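Local coordinates for putative tetR family transcriptional regulator (Streptomyces coelicolor A3, PDB 2Q24), which probably acts as a DNA-binding transcription factor of the TetR family, recognising regulatory DNA through a predicted helix-turn-helix motif, at residues A82-P85 with P86-L90. Numbering follows the deposited sequence.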
loop_
_atom_site.group_PDB
_atom_site.type_symbol
_atom_site.label_atom_id
_atom_site.label_comp_id
_atom_site.label_asym_id
_atom_site.label_seq_id
_atom_site.Cartn_x
_atom_site.Cartn_y
_atom_site.Cartn_z
ATOM N N ALA B 82 2.150 -5.567 17.872
ATOM C CA ALA B 82 3.232 -6.063 18.714
ATOM C C ALA B 82 3.277 -5.387 20.089
ATOM O O ALA B 82 3.706 -6.002 21.059
ATOM C CB ALA B 82 4.558 -5.873 18.008
ATOM N N GLU B 83 2.831 -4.138 20.202
ATOM C CA GLU B 83 2.972 -3.382 21.457
ATOM C C GLU B 83 1.716 -3.256 22.293
ATOM O O GLU B 83 1.799 -2.892 23.471
ATOM C CB GLU B 83 3.405 -1.938 21.196
ATOM C CG GLU B 83 4.761 -1.768 20.534
ATOM C CD GLU B 83 5.902 -2.422 21.300
ATOM O OE1 GLU B 83 5.841 -2.497 22.574
ATOM O OE2 GLU B 83 6.849 -2.894 20.604
ATOM N N LEU B 84 0.553 -3.424 21.675
ATOM C CA LEU B 84 -0.709 -3.198 22.352
ATOM C C LEU B 84 -1.683 -4.367 22.205
ATOM O O LEU B 84 -1.674 -5.050 21.180
ATOM C CB LEU B 84 -1.411 -1.969 21.726
ATOM C CG LEU B 84 -0.705 -0.626 21.912
ATOM C CD1 LEU B 84 -1.432 0.413 21.035
ATOM C CD2 LEU B 84 -0.747 -0.211 23.444
ATOM N N PRO B 85 -2.565 -4.548 23.207
ATOM C CA PRO B 85 -3.656 -5.517 23.040
ATOM C C PRO B 85 -4.429 -5.093 21.789
ATOM O O PRO B 85 -4.479 -3.881 21.458
ATOM C CB PRO B 85 -4.527 -5.272 24.271
ATOM C CG PRO B 85 -3.643 -4.569 25.260
ATOM C CD PRO B 85 -2.681 -3.780 24.464
ATOM N N PRO B 86 -4.961 -6.071 21.020
ATOM C CA PRO B 86 -5.412 -5.719 19.680
ATOM C C PRO B 86 -6.519 -4.695 19.561
ATOM O O PRO B 86 -6.444 -3.880 18.639
ATOM C CB PRO B 86 -5.798 -7.060 19.036
ATOM C CG PRO B 86 -5.960 -7.998 20.160
ATOM C CD PRO B 86 -5.036 -7.520 21.277
ATOM N N ALA B 87 -7.488 -4.662 20.479
ATOM C CA ALA B 87 -8.499 -3.588 20.421
ATOM C C ALA B 87 -7.893 -2.196 20.656
ATOM O O ALA B 87 -8.337 -1.226 20.063
ATOM C CB ALA B 87 -9.675 -3.853 21.422
ATOM N N GLU B 88 -6.885 -2.116 21.523
ATOM C CA GLU B 88 -6.145 -0.861 21.717
ATOM C C GLU B 88 -5.247 -0.552 20.541
ATOM O O GLU B 88 -5.105 0.629 20.183
ATOM C CB GLU B 88 -5.338 -0.950 22.999
ATOM C CG GLU B 88 -6.224 -0.893 24.223
ATOM C CD GLU B 88 -5.446 -0.872 25.533
ATOM O OE1 GLU B 88 -4.275 -0.401 25.591
ATOM O OE2 GLU B 88 -6.017 -1.342 26.549
ATOM N N ALA B 89 -4.633 -1.571 19.930
ATOM C CA ALA B 89 -3.990 -1.322 18.601
ATOM C C ALA B 89 -4.968 -0.690 17.583
ATOM O O ALA B 89 -4.659 0.338 16.936
ATOM C CB ALA B 89 -3.293 -2.607 18.012
ATOM N N LEU B 90 -6.135 -1.327 17.387
ATOM C CA LEU B 90 -7.190 -0.765 16.547
ATOM C C LEU B 90 -7.509 0.703 16.909
ATOM O O LEU B 90 -7.450 1.570 16.043
ATOM C CB LEU B 90 -8.440 -1.692 16.617
ATOM C CG LEU B 90 -9.678 -1.165 15.897
ATOM C CD1 LEU B 90 -9.370 -1.052 14.336
ATOM C CD2 LEU B 90 -10.774 -2.220 16.234
#
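Leu-84 and Pro-85 carry the chain from the end of helix 77-83 into helix 86-106, and the carbonyl of Pro-85 accepts the first i to i+4 bond of the new helix, from Ala-89 N to Pro-85 O at 2.8 Å, with an N-H...O angle of 166°. Leu-84 has already left helical phi/psi for an extended conformation, and Pro-85, in the N-cap position, keeps a similar psi, so that the direction changes within two residues. Leu-84 then lies beside the first turn of the following helix. Its CB comes to 3.7 Å from Ala-89 N and also meets Ala-89 CB. CD1 approaches the backbone, 3.8 Å from Glu-88 O. The other methyl, CD2, reaches the Glu-88 carboxylate at a looser 4.1 Å from OE1, the two side chains crossing at about a right angle.

The paired prolines suit a helix start: Pro-86 occupies the first turn, where its lack of an N-H costs no helical hydrogen bond. This junction opens the long helix 86-106 of the C-terminal domain, which in TetR-family regulators is the all-helical part joined to the DNA-binding domain. Glu-88 crosses the Pro-85 ring obliquely, its CB above the ring and its carboxylate out past the CG-CD edge. With CG anti to its carbonyl carbon (chi1 -72°) and the chain extended beyond, it brings OE1 to 3.9 Å from Pro-85 CD, a van der Waals approach at the exposed surface. On the buried side, Ala-89 packs against Leu-80 and Leu-81 of helix 77-83 and against Leu-136 of helix 125-142. Ala-87 N, in the first turn, is hydrogen-bonded to the Glu-145 carboxylate, and the side chains of both prolines also touch Glu-145.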